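Local coordinates for protein serine protease inhibitor (Thermoanaerobacter tengcongensis, PDB 2PEF) that probably inhibits serine-type endopeptidases as a thermophilic member of the serpin family, here captured in the latent state, at residues D186-R191 against F342-L347; F266-T271 against G367-L372; K8-T13 against T360-F365; N4-F9 against N71-T76. All coordinates share one frame; numbering follows the deposited sequence.

Interaction 1: residues D186-R191 against F342-L347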
loop_
_atom_site.group_PDB
_atom_site.type_symbol
_atom_site.label_atom_id
_atom_site.label_comp_id
_atom_site.label_asym_id
_atom_site.label_seq_id
_atom_site.Cartn_x
_atom_site.Cartn_y
_atom_site.Cartn_z
ATOM N N ASP A 186 26.746 -3.120 13.484
ATOM C CA ASP A 186 25.428 -3.739 13.607
ATOM C C ASP A 186 25.039 -3.958 15.070
ATOM O O ASP A 186 25.827 -3.670 15.974
ATOM C CB ASP A 186 25.330 -5.032 12.778
ATOM C CG ASP A 186 26.249 -6.139 13.272
ATOM O OD1 ASP A 186 26.454 -6.274 14.494
ATOM O OD2 ASP A 186 26.754 -6.897 12.420
ATOM N N VAL A 187 23.827 -4.466 15.292
ATOM C CA VAL A 187 23.280 -4.657 16.642
ATOM C C VAL A 187 24.104 -5.653 17.479
ATOM O O VAL A 187 24.064 -5.630 18.716
ATOM C CB VAL A 187 21.765 -5.046 16.594
ATOM C CG1 VAL A 187 21.559 -6.435 15.985
ATOM C CG2 VAL A 187 21.120 -4.947 17.973
ATOM N N TYR A 188 24.863 -6.506 16.793
ATOM C CA TYR A 188 25.711 -7.503 17.443
ATOM C C TYR A 188 27.137 -6.989 17.663
ATOM O O TYR A 188 27.995 -7.710 18.185
ATOM C CB TYR A 188 25.726 -8.802 16.626
ATOM C CG TYR A 188 24.353 -9.276 16.193
ATOM C CD1 TYR A 188 24.021 -9.368 14.838
ATOM C CD2 TYR A 188 23.383 -9.626 17.135
ATOM C CE1 TYR A 188 22.759 -9.803 14.435
ATOM C CE2 TYR A 188 22.121 -10.055 16.743
ATOM C CZ TYR A 188 21.816 -10.145 15.394
ATOM O OH TYR A 188 20.567 -10.576 15.008
ATOM N N GLY A 189 27.382 -5.742 17.264
ATOM C CA GLY A 189 28.679 -5.099 17.465
ATOM C C GLY A 189 29.726 -5.479 16.437
ATOM O O GLY A 189 30.925 -5.365 16.695
ATOM N N ASN A 190 29.271 -5.934 15.271
ATOM C CA ASN A 190 30.159 -6.250 14.157
ATOM C C ASN A 190 30.078 -5.184 13.070
ATOM O O ASN A 190 29.004 -4.648 12.794
ATOM C CB ASN A 190 29.830 -7.627 13.574
ATOM N N ARG A 191 31.221 -4.879 12.461
ATOM C CA ARG A 191 31.283 -3.876 11.403
ATOM C C ARG A 191 30.944 -4.481 10.047
ATOM O O ARG A 191 31.467 -5.536 9.681
ATOM C CB ARG A 191 32.666 -3.218 11.359
ATOM N N PHE A 342 14.239 -9.257 10.606
ATOM C CA PHE A 342 15.066 -8.432 11.478
ATOM C C PHE A 342 16.268 -7.861 10.729
ATOM O O PHE A 342 17.078 -8.609 10.173
ATOM C CB PHE A 342 15.520 -9.234 12.698
ATOM N N LYS A 343 16.365 -6.532 10.707
ATOM C CA LYS A 343 17.510 -5.841 10.116
ATOM C C LYS A 343 18.537 -5.538 11.204
ATOM O O LYS A 343 18.173 -5.155 12.320
ATOM C CB LYS A 343 17.072 -4.559 9.413
ATOM N N THR A 344 19.814 -5.672 10.851
ATOM C CA THR A 344 20.906 -5.698 11.827
ATOM C C THR A 344 21.577 -4.346 12.081
ATOM O O THR A 344 22.258 -4.167 13.087
ATOM C CB THR A 344 21.990 -6.719 11.416
ATOM O OG1 THR A 344 22.482 -6.396 10.109
ATOM C CG2 THR A 344 21.424 -8.134 11.406
ATOM N N VAL A 345 21.395 -3.397 11.166
ATOM C CA VAL A 345 22.053 -2.091 11.302
ATOM C C VAL A 345 21.059 -0.986 11.688
ATOM O O VAL A 345 20.278 -0.529 10.859
ATOM C CB VAL A 345 22.842 -1.712 10.017
ATOM C CG1 VAL A 345 23.493 -0.344 10.167
ATOM C CG2 VAL A 345 23.892 -2.779 9.693
ATOM N N LYS A 346 21.101 -0.566 12.951
ATOM C CA LYS A 346 20.173 0.443 13.463
ATOM C C LYS A 346 20.633 1.840 13.065
ATOM O O LYS A 346 21.732 2.269 13.426
ATOM C CB LYS A 346 20.044 0.327 14.987
ATOM C CG LYS A 346 19.077 1.313 15.628
ATOM C CD LYS A 346 18.989 1.073 17.128
ATOM C CE LYS A 346 17.969 1.987 17.779
ATOM N NZ LYS A 346 17.909 1.758 19.246
ATOM N N LEU A 347 19.792 2.544 12.313
ATOM C CA LEU A 347 20.115 3.891 11.857
ATOM C C LEU A 347 19.899 4.938 12.940
ATOM O O LEU A 347 18.916 4.888 13.684
ATOM C CB LEU A 347 19.289 4.259 10.624
ATOM C CG LEU A 347 19.444 3.437 9.341
ATOM C CD1 LEU A 347 18.597 4.070 8.254
ATOM C CD2 LEU A 347 20.893 3.343 8.893
#
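Val187 and Thr344 share the one hydrogen bond between these segments: Val187 N donates to Thr344 O over 2.7 Å, and the donor lies almost on the extension of the C=O bond. The other polar bonds of 186-191 shape the loop itself. Asp186 to Gly189 form a type I beta turn. With its CG lodged between the backbone N and the carbonyl carbon (chi1 65°), Asp186 folds its carboxylate back over that turn, where OD1 accepts from Asn190 N at 2.9 Å, met from above the carboxylate plane. OD2 is taken by Gln192. What Asp186 presents to its partner is therefore CB, 3.2 Å from Thr344 O and 4.1 Å from Val345 CG2.

The apolar part is small. In the Thr344 conformer described here, Tyr188 crosses it at about a right angle, with Tyr188 CE1 3.7 Å from Thr344 CG2, while Val187 CG1 sits over the centre of one ring face. Thr344 OG1 of that conformer bonds the terminal carboxylate of Lys373.

The turn, at the surface, links antiparallel strands 179-185 and 191-201; Thr344 and Val345 form a classic beta bulge facing Leu372 of strand 362-372, and Val345 packs on Phe184.

Interaction 2: residues F266-T271 against G367-L372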
loop_
_atom_site.group_PDB
_atom_site.type_symbol
_atom_site.label_atom_id
_atom_site.label_comp_id
_atom_site.label_asym_id
_atom_site.label_seq_id
_atom_site.Cartn_x
_atom_site.Cartn_y
_atom_site.Cartn_z
ATOM N N PHE A 266 18.381 0.020 -0.028
ATOM C CA PHE A 266 17.665 -0.765 0.983
ATOM C C PHE A 266 16.645 -1.716 0.387
ATOM O O PHE A 266 16.108 -1.472 -0.693
ATOM C CB PHE A 266 17.057 0.122 2.088
ATOM C CG PHE A 266 15.936 1.019 1.631
ATOM C CD1 PHE A 266 14.618 0.578 1.669
ATOM C CD2 PHE A 266 16.195 2.314 1.189
ATOM C CE1 PHE A 266 13.571 1.401 1.260
ATOM C CE2 PHE A 266 15.148 3.148 0.774
ATOM C CZ PHE A 266 13.836 2.689 0.816
ATOM N N LYS A 267 16.401 -2.804 1.111
ATOM C CA LYS A 267 15.493 -3.851 0.684
ATOM C C LYS A 267 14.920 -4.518 1.919
ATOM O O LYS A 267 15.663 -4.912 2.820
ATOM C CB LYS A 267 16.240 -4.882 -0.171
ATOM C CG LYS A 267 15.359 -5.966 -0.765
ATOM C CD LYS A 267 16.184 -7.004 -1.508
ATOM N NZ LYS A 267 15.706 -6.668 -5.504
ATOM N N TYR A 268 13.598 -4.634 1.957
ATOM C CA TYR A 268 12.914 -5.333 3.036
ATOM C C TYR A 268 11.473 -5.685 2.680
ATOM O O TYR A 268 10.914 -5.196 1.686
ATOM C CB TYR A 268 12.967 -4.534 4.349
ATOM C CG TYR A 268 12.196 -3.232 4.330
ATOM C CD1 TYR A 268 10.848 -3.188 4.690
ATOM C CD2 TYR A 268 12.818 -2.040 3.961
ATOM C CE1 TYR A 268 10.139 -1.987 4.674
ATOM C CE2 TYR A 268 12.125 -0.838 3.945
ATOM C CZ TYR A 268 10.790 -0.818 4.300
ATOM O OH TYR A 268 10.111 0.375 4.278
ATOM N N GLU A 269 10.901 -6.551 3.509
ATOM C CA GLU A 269 9.515 -6.985 3.410
ATOM C C GLU A 269 8.782 -6.589 4.686
ATOM O O GLU A 269 9.408 -6.390 5.731
ATOM C CB GLU A 269 9.453 -8.501 3.230
ATOM C CG GLU A 269 10.177 -9.020 1.992
ATOM C CD GLU A 269 10.283 -10.538 1.958
ATOM O OE1 GLU A 269 10.395 -11.166 3.037
ATOM O OE2 GLU A 269 10.261 -11.108 0.846
ATOM N N TYR A 270 7.457 -6.479 4.594
ATOM C CA TYR A 270 6.619 -6.130 5.743
ATOM C C TYR A 270 5.262 -6.804 5.640
ATOM O O TYR A 270 4.667 -6.874 4.563
ATOM C CB TYR A 270 6.444 -4.610 5.837
ATOM C CG TYR A 270 5.850 -4.090 7.135
ATOM C CD1 TYR A 270 6.493 -4.295 8.358
ATOM C CD2 TYR A 270 4.668 -3.348 7.131
ATOM C CE1 TYR A 270 5.962 -3.795 9.542
ATOM C CE2 TYR A 270 4.129 -2.842 8.314
ATOM C CZ TYR A 270 4.781 -3.073 9.513
ATOM O OH TYR A 270 4.255 -2.575 10.684
ATOM N N THR A 271 4.787 -7.300 6.778
ATOM C CA THR A 271 3.475 -7.917 6.858
ATOM C C THR A 271 2.723 -7.359 8.064
ATOM O O THR A 271 3.252 -7.314 9.167
ATOM C CB THR A 271 3.589 -9.458 6.919
ATOM O OG1 THR A 271 4.279 -9.920 5.748
ATOM C CG2 THR A 271 2.214 -10.111 6.974
ATOM N N GLY A 367 6.451 4.370 3.842
ATOM C CA GLY A 367 7.145 3.533 4.814
ATOM C C GLY A 367 8.207 4.208 5.648
ATOM O O GLY A 367 8.404 5.421 5.575
ATOM N N THR A 368 8.885 3.398 6.456
ATOM C CA THR A 368 9.938 3.884 7.336
ATOM C C THR A 368 11.172 3.026 7.164
ATOM O O THR A 368 11.067 1.814 6.965
ATOM C CB THR A 368 9.522 3.828 8.823
ATOM O OG1 THR A 368 9.089 2.502 9.153
ATOM C CG2 THR A 368 8.395 4.808 9.117
ATOM N N VAL A 369 12.340 3.656 7.224
ATOM C CA VAL A 369 13.582 2.907 7.271
ATOM C C VAL A 369 14.247 3.207 8.607
ATOM O O VAL A 369 14.812 4.287 8.803
ATOM C CB VAL A 369 14.528 3.238 6.095
ATOM C CG1 VAL A 369 15.876 2.523 6.273
ATOM C CG2 VAL A 369 13.888 2.848 4.771
ATOM N N LEU A 370 14.136 2.253 9.525
ATOM C CA LEU A 370 14.736 2.372 10.852
ATOM C C LEU A 370 16.070 1.639 10.875
ATOM O O LEU A 370 16.974 1.994 11.633
ATOM C CB LEU A 370 13.805 1.793 11.930
ATOM C CG LEU A 370 12.351 2.281 12.019
ATOM C CD1 LEU A 370 11.645 1.630 13.201
ATOM C CD2 LEU A 370 12.285 3.795 12.132
ATOM N N SER A 371 16.183 0.614 10.036
ATOM C CA SER A 371 17.365 -0.240 10.013
ATOM C C SER A 371 17.722 -0.692 8.604
ATOM O O SER A 371 16.904 -0.610 7.686
ATOM C CB SER A 371 17.158 -1.461 10.914
ATOM O OG SER A 371 17.154 -1.095 12.282
ATOM N N LEU A 372 18.959 -1.156 8.453
ATOM C CA LEU A 372 19.465 -1.679 7.190
ATOM C C LEU A 372 20.102 -3.047 7.424
ATOM O O LEU A 372 20.304 -3.455 8.572
ATOM C CB LEU A 372 20.489 -0.713 6.581
ATOM C CG LEU A 372 20.050 0.702 6.188
ATOM C CD1 LEU A 372 21.239 1.524 5.720
ATOM C CD2 LEU A 372 18.977 0.681 5.115
#
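Val369 is the knob of this contact, and the ring of Phe266 is the surface it presses on. Val369 CG2 stands 3.8 Å from the centroid of the Phe266 ring and only 11° off the ring normal, a clear CH-pi contact over the middle of one face. Val369 CG2 is also 4.2 Å from CE2 of Tyr268, whose ring it meets obliquely, so one branch of a valine serves two aromatic neighbours. The two aromatic residues alternate along one strand; both side chains leave the backbone toward 367-372, and a shared first torsion of 67°, each CG set between its backbone N and carbonyl carbon, gives the two rings a similar setting.

Two further fits complete the surface. Leu372 reaches in with CD2, 3.6 Å from Phe266 CB, and packs at the root of the side chain rather than on its ring. At the other end, the tip of Tyr268 extends over the chain where Gly367 has no side chain to obstruct it: Tyr268 OH is 4.4 Å from Gly367 CA and 3.2 Å from Thr368 O. That hydroxyl is hydrogen-bonded to Ser31 O, and Thr368 OG1 to Ser31 N.

The short strands pass 8.1 Å apart at 105°, face on face: strand 266-271 pairs with 310-318 in serpin sheet A, and 367-372 with 345-357 in sheet B. With no hydrogen bond joining the two segments, their hold on each other rests on aromatic and aliphatic fit, and the Tyr268 hydroxyl finds its polar partner, Ser31 O, in a third part of the chain.

Interaction 3: residues K8-T13 against T360-F365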
loop_
_atom_site.group_PDB
_atom_site.type_symbol
_atom_site.label_atom_id
_atom_site.label_comp_id
_atom_site.label_asym_id
_atom_site.label_seq_id
_atom_site.Cartn_x
_atom_site.Cartn_y
_atom_site.Cartn_z
ATOM N N LYS A 8 -11.645 16.674 -3.888
ATOM C CA LYS A 8 -12.339 15.847 -2.896
ATOM C C LYS A 8 -11.707 14.460 -2.786
ATOM O O LYS A 8 -11.371 14.017 -1.689
ATOM C CB LYS A 8 -13.838 15.740 -3.199
ATOM C CG LYS A 8 -14.599 14.807 -2.250
ATOM C CD LYS A 8 -16.110 14.980 -2.346
ATOM C CE LYS A 8 -16.608 16.163 -1.520
ATOM N NZ LYS A 8 -16.240 16.071 -0.075
ATOM N N PHE A 9 -11.537 13.785 -3.921
ATOM C CA PHE A 9 -10.894 12.470 -3.928
ATOM C C PHE A 9 -9.457 12.523 -3.406
ATOM O O PHE A 9 -9.059 11.685 -2.599
ATOM C CB PHE A 9 -10.923 11.830 -5.323
ATOM C CG PHE A 9 -10.165 10.529 -5.402
ATOM C CD1 PHE A 9 -10.763 9.336 -5.008
ATOM C CD2 PHE A 9 -8.845 10.499 -5.858
ATOM C CE1 PHE A 9 -10.063 8.126 -5.071
ATOM C CE2 PHE A 9 -8.134 9.291 -5.922
ATOM C CZ PHE A 9 -8.748 8.108 -5.530
ATOM N N ILE A 10 -8.678 13.492 -3.878
ATOM C CA ILE A 10 -7.281 13.605 -3.455
ATOM C C ILE A 10 -7.167 13.759 -1.931
ATOM O O ILE A 10 -6.488 12.963 -1.276
ATOM C CB ILE A 10 -6.527 14.739 -4.199
ATOM C CG1 ILE A 10 -6.441 14.416 -5.696
ATOM C CG2 ILE A 10 -5.128 14.937 -3.612
ATOM C CD1 ILE A 10 -5.933 15.551 -6.571
ATOM N N TYR A 11 -7.839 14.757 -1.366
ATOM C CA TYR A 11 -7.681 15.019 0.066
ATOM C C TYR A 11 -8.348 13.972 0.965
ATOM O O TYR A 11 -7.817 13.649 2.028
ATOM C CB TYR A 11 -8.064 16.456 0.432
ATOM C CG TYR A 11 -6.971 17.455 0.090
ATOM C CD1 TYR A 11 -7.030 18.205 -1.083
ATOM C CD2 TYR A 11 -5.868 17.631 0.931
ATOM C CE1 TYR A 11 -6.031 19.117 -1.406
ATOM C CE2 TYR A 11 -4.857 18.541 0.614
ATOM C CZ TYR A 11 -4.945 19.277 -0.557
ATOM O OH TYR A 11 -3.956 20.179 -0.879
ATOM N N ASN A 12 -9.477 13.417 0.529
ATOM C CA ASN A 12 -10.094 12.302 1.257
ATOM C C ASN A 12 -9.216 11.046 1.236
ATOM O O ASN A 12 -9.033 10.396 2.263
ATOM C CB ASN A 12 -11.505 11.996 0.738
ATOM C CG ASN A 12 -12.537 13.011 1.209
ATOM O OD1 ASN A 12 -12.197 14.115 1.648
ATOM N ND2 ASN A 12 -13.808 12.635 1.131
ATOM N N THR A 13 -8.646 10.734 0.075
ATOM C CA THR A 13 -7.780 9.559 -0.066
ATOM C C THR A 13 -6.465 9.769 0.684
ATOM O O THR A 13 -5.942 8.833 1.295
ATOM C CB THR A 13 -7.568 9.193 -1.554
ATOM O OG1 THR A 13 -8.847 8.965 -2.154
ATOM C CG2 THR A 13 -6.707 7.935 -1.711
ATOM N N THR A 360 -1.172 13.725 -8.425
ATOM C CA THR A 360 -2.048 13.932 -7.264
ATOM C C THR A 360 -1.280 14.171 -5.962
ATOM O O THR A 360 -1.838 14.701 -5.001
ATOM C CB THR A 360 -2.968 12.712 -7.026
ATOM O OG1 THR A 360 -2.159 11.557 -6.769
ATOM C CG2 THR A 360 -3.884 12.453 -8.222
ATOM N N ASN A 361 -0.008 13.767 -5.941
ATOM C CA ASN A 361 0.820 13.725 -4.727
ATOM C C ASN A 361 0.414 12.637 -3.723
ATOM O O ASN A 361 0.892 12.613 -2.587
ATOM C CB ASN A 361 0.932 15.102 -4.065
ATOM C CG ASN A 361 1.794 16.052 -4.861
ATOM O OD1 ASN A 361 2.653 15.626 -5.632
ATOM N ND2 ASN A 361 1.572 17.349 -4.683
ATOM N N LEU A 362 -0.439 11.712 -4.165
ATOM C CA LEU A 362 -0.864 10.589 -3.332
ATOM C C LEU A 362 0.217 9.515 -3.206
ATOM O O LEU A 362 0.881 9.185 -4.188
ATOM C CB LEU A 362 -2.149 9.966 -3.885
ATOM C CG LEU A 362 -3.426 10.796 -3.726
ATOM C CD1 LEU A 362 -4.560 10.198 -4.549
ATOM C CD2 LEU A 362 -3.828 10.907 -2.261
ATOM N N PRO A 363 0.395 8.964 -1.992
ATOM C CA PRO A 363 1.413 7.932 -1.796
ATOM C C PRO A 363 0.954 6.536 -2.220
ATOM O O PRO A 363 0.087 5.935 -1.572
ATOM C CB PRO A 363 1.666 7.981 -0.291
ATOM C CG PRO A 363 0.359 8.404 0.295
ATOM C CD PRO A 363 -0.315 9.285 -0.737
ATOM N N ILE A 364 1.540 6.031 -3.304
ATOM C CA ILE A 364 1.309 4.651 -3.737
ATOM C C ILE A 364 1.871 3.688 -2.692
ATOM O O ILE A 364 1.219 2.710 -2.330
ATOM C CB ILE A 364 1.944 4.364 -5.131
ATOM C CG1 ILE A 364 1.490 5.400 -6.174
ATOM C CG2 ILE A 364 1.669 2.927 -5.589
ATOM C CD1 ILE A 364 -0.001 5.394 -6.494
ATOM N N PHE A 365 3.081 3.990 -2.226
ATOM C CA PHE A 365 3.734 3.302 -1.116
ATOM C C PHE A 365 4.213 4.342 -0.112
ATOM O O PHE A 365 4.605 5.456 -0.488
ATOM C CB PHE A 365 4.934 2.492 -1.615
ATOM C CG PHE A 365 4.559 1.251 -2.378
ATOM C CD1 PHE A 365 4.277 1.310 -3.744
ATOM C CD2 PHE A 365 4.509 0.015 -1.734
ATOM C CE1 PHE A 365 3.940 0.157 -4.454
ATOM C CE2 PHE A 365 4.169 -1.140 -2.432
ATOM C CZ PHE A 365 3.883 -1.072 -3.792
#
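Leu362 and Ile10 meet in an unusual, reciprocal way: each brings a methyl to a backbone carbonyl oxygen of the other segment. Leu362 CD2 lies 3.5 Å from Ile10 O, and Ile10 CG2 lies 3.6 Å from Thr360 O. Leu362 CD1 goes to the Phe9 ring, 3.9 Å from Phe9 CE2 and oblique to it, while Leu362 CD2 also touches Thr13, 4.2 Å from its CB. Ile10 directs CG1 and CD1 at Thr360, whose CG2 is 4.1 Å from Ile10 CD1.

Hydroxyls on both sides are occupied. Thr360 OG1 accepts from Leu362 N at 3.1 Å, an ST turn, and is also bonded to Asp357. Thr13 OG1, placed beside its own backbone N (chi1 -57°), donates to Phe9 O at 2.8 Å; Thr13 N reaches that oxygen from the opposite face. The hydroxyl oxygen also lies above one face of the Phe9 ring, toward its rim. Tyr77 of helix 67-80 covers Thr360 and Leu362.

Helix 7-22, helix A of the serpin fold, is thus seated on the start of sheet B strand 362-372 by apolar contacts, aliphatic branches with one aromatic ring, and no hydrogen bond between the segments; the threonine hydroxyls are engaged away from the interface.

Interaction 4: residues N4-F9 against N71-T76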
loop_
_atom_site.group_PDB
_atom_site.type_symbol
_atom_site.label_atom_id
_atom_site.label_comp_id
_atom_site.label_asym_id
_atom_site.label_seq_id
_atom_site.Cartn_x
_atom_site.Cartn_y
_atom_site.Cartn_z
ATOM N N ASN A 4 -13.933 12.212 -12.807
ATOM C CA ASN A 4 -12.658 12.903 -12.865
ATOM C C ASN A 4 -12.039 13.055 -11.486
ATOM O O ASN A 4 -12.716 13.447 -10.531
ATOM C CB ASN A 4 -12.819 14.265 -13.549
ATOM C CG ASN A 4 -13.303 14.144 -14.991
ATOM O OD1 ASN A 4 -13.953 15.046 -15.514
ATOM N ND2 ASN A 4 -12.988 13.021 -15.635
ATOM N N ILE A 5 -10.759 12.708 -11.383
ATOM C CA ILE A 5 -10.030 12.878 -10.135
ATOM C C ILE A 5 -10.045 14.362 -9.790
ATOM O O ILE A 5 -9.635 15.203 -10.595
ATOM C CB ILE A 5 -8.578 12.334 -10.216
ATOM C CG1 ILE A 5 -8.554 10.879 -10.726
ATOM C CG2 ILE A 5 -7.865 12.476 -8.870
ATOM C CD1 ILE A 5 -9.367 9.872 -9.901
ATOM N N ASP A 6 -10.563 14.664 -8.604
ATOM C CA ASP A 6 -10.763 16.033 -8.146
ATOM C C ASP A 6 -10.165 16.226 -6.756
ATOM O O ASP A 6 -9.620 15.285 -6.172
ATOM C CB ASP A 6 -12.262 16.384 -8.150
ATOM C CG ASP A 6 -13.111 15.419 -7.313
ATOM O OD1 ASP A 6 -12.558 14.624 -6.522
ATOM O OD2 ASP A 6 -14.353 15.461 -7.445
ATOM N N GLU A 7 -10.294 17.439 -6.220
ATOM C CA GLU A 7 -9.715 17.765 -4.918
ATOM C C GLU A 7 -10.347 16.964 -3.777
ATOM O O GLU A 7 -9.663 16.612 -2.819
ATOM C CB GLU A 7 -9.799 19.269 -4.641
ATOM C CG GLU A 7 -9.015 20.140 -5.619
ATOM N N LYS A 8 -11.645 16.674 -3.888
ATOM C CA LYS A 8 -12.339 15.847 -2.896
ATOM C C LYS A 8 -11.707 14.460 -2.786
ATOM O O LYS A 8 -11.371 14.017 -1.689
ATOM C CB LYS A 8 -13.838 15.740 -3.199
ATOM C CG LYS A 8 -14.599 14.807 -2.250
ATOM C CD LYS A 8 -16.110 14.980 -2.346
ATOM C CE LYS A 8 -16.608 16.163 -1.520
ATOM N NZ LYS A 8 -16.240 16.071 -0.075
ATOM N N PHE A 9 -11.537 13.785 -3.921
ATOM C CA PHE A 9 -10.894 12.470 -3.928
ATOM C C PHE A 9 -9.457 12.523 -3.406
ATOM O O PHE A 9 -9.059 11.685 -2.599
ATOM C CB PHE A 9 -10.923 11.830 -5.323
ATOM C CG PHE A 9 -10.165 10.529 -5.402
ATOM C CD1 PHE A 9 -10.763 9.336 -5.008
ATOM C CD2 PHE A 9 -8.845 10.499 -5.858
ATOM C CE1 PHE A 9 -10.063 8.126 -5.071
ATOM C CE2 PHE A 9 -8.134 9.291 -5.922
ATOM C CZ PHE A 9 -8.748 8.108 -5.530
ATOM N N ASN A 71 -16.240 3.850 -6.433
ATOM C CA ASN A 71 -16.046 2.943 -7.565
ATOM C C ASN A 71 -15.625 3.702 -8.816
ATOM O O ASN A 71 -14.667 3.319 -9.492
ATOM C CB ASN A 71 -17.330 2.159 -7.875
ATOM C CG ASN A 71 -17.642 1.096 -6.846
ATOM O OD1 ASN A 71 -16.797 0.724 -6.029
ATOM N ND2 ASN A 71 -18.875 0.602 -6.872
ATOM N N LYS A 72 -16.355 4.777 -9.117
ATOM C CA LYS A 72 -16.064 5.595 -10.292
ATOM C C LYS A 72 -14.686 6.243 -10.169
ATOM O O LYS A 72 -13.895 6.221 -11.114
ATOM C CB LYS A 72 -17.146 6.657 -10.493
ATOM C CG LYS A 72 -18.521 6.079 -10.768
ATOM C CD LYS A 72 -19.476 7.135 -11.294
ATOM C CE LYS A 72 -20.845 6.540 -11.583
ATOM N NZ LYS A 72 -21.620 6.280 -10.337
ATOM N N TYR A 73 -14.406 6.807 -8.996
ATOM C CA TYR A 73 -13.112 7.433 -8.725
ATOM C C TYR A 73 -11.951 6.454 -8.900
ATOM O O TYR A 73 -10.951 6.764 -9.552
ATOM C CB TYR A 73 -13.073 7.973 -7.296
ATOM C CG TYR A 73 -13.643 9.356 -7.069
ATOM C CD1 TYR A 73 -14.497 9.598 -5.991
ATOM C CD2 TYR A 73 -13.316 10.427 -7.901
ATOM C CE1 TYR A 73 -15.013 10.863 -5.751
ATOM C CE2 TYR A 73 -13.831 11.702 -7.669
ATOM C CZ TYR A 73 -14.674 11.909 -6.589
ATOM O OH TYR A 73 -15.193 13.159 -6.345
ATOM N N LEU A 74 -12.081 5.274 -8.299
ATOM C CA LEU A 74 -11.000 4.294 -8.312
ATOM C C LEU A 74 -10.794 3.700 -9.701
ATOM O O LEU A 74 -9.657 3.523 -10.143
ATOM C CB LEU A 74 -11.240 3.201 -7.268
ATOM C CG LEU A 74 -11.055 3.650 -5.815
ATOM C CD1 LEU A 74 -11.400 2.524 -4.869
ATOM C CD2 LEU A 74 -9.633 4.152 -5.555
ATOM N N TYR A 75 -11.896 3.415 -10.389
ATOM C CA TYR A 75 -11.830 2.987 -11.778
ATOM C C TYR A 75 -11.067 4.011 -12.618
ATOM O O TYR A 75 -10.196 3.650 -13.399
ATOM C CB TYR A 75 -13.240 2.759 -12.342
ATOM C CG TYR A 75 -13.292 2.641 -13.845
ATOM C CD1 TYR A 75 -12.914 1.460 -14.483
ATOM C CD2 TYR A 75 -13.726 3.708 -14.631
ATOM C CE1 TYR A 75 -12.962 1.345 -15.864
ATOM C CE2 TYR A 75 -13.773 3.605 -16.017
ATOM C CZ TYR A 75 -13.393 2.423 -16.624
ATOM O OH TYR A 75 -13.441 2.330 -17.993
ATOM N N THR A 76 -11.381 5.290 -12.432
ATOM C CA THR A 76 -10.748 6.356 -13.202
ATOM C C THR A 76 -9.283 6.524 -12.796
ATOM O O THR A 76 -8.406 6.699 -13.652
ATOM C CB THR A 76 -11.505 7.682 -13.030
ATOM O OG1 THR A 76 -12.904 7.460 -13.268
ATOM C CG2 THR A 76 -10.983 8.731 -14.002
#
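Tyr73 leaves helix 67-80 and runs across to the start of helix 7-22, where Phe9 receives its root. Tyr73 CB lies 3.5 Å from Phe9 CD1, and CG stands beside the same atom. Further out, CD2 lies against Phe9 CB, which sits over the centre of one Tyr73 ring face, 3.8 Å from the centroid, a CH-pi contact. The two side chains slide past each other in opposite directions, their ring planes inclined at an oblique 34°. Asn4 O lies at the ring's edge, in its plane, 3.5 Å from Tyr73 CE2. CZ comes near the Asp6 carboxylate, whose OD1 is oblique to the ring. At the tip, Tyr73 OH donates to Asp6 OD2 over 2.7 Å, on the syn side and 16° out of the carboxylate plane.

Asp6 CG sits between the backbone N and the carbonyl carbon (chi1 56°), which lets Asp6 OD1 accept from Phe9 N at 2.9 Å while OD2 holds the phenol; the two bonds together would be expected to fix the carboxylate's rotation. Around this, Ile5 CD1 rests 3.5 Å from Tyr73 O, and Leu74 CD2 meets the edge of the Phe9 ring, 4.0 Å from CE1.

Asp6 is a textbook N-cap, here with a tyrosine of a second helix bonded to the capping side chain, and the result ties the tengpin N terminus to the helical part of the serpin fold.

How the interactions relate
Interactions 2 and 3 are buried, interaction 4 is partly so, and interaction 1 lies at the surface. Strand 362-372 runs through much of this: its start carries interaction 3, its end interaction 2, and that end pairs with strand 345-357, where Val345 N and Leu372 O of interactions 1 and 2 lie 2.8 Å apart. Interactions 3 and 4 share Phe9 and helix 7-22, with Ile5 packing against both Ile10 and Thr360; their centres are about 10 Å apart, whereas interactions 1 and 4 have centres about 44 Å apart. Chemistry follows place: the two buried contacts have no hydrogen bond between their segments, while the other two each have one.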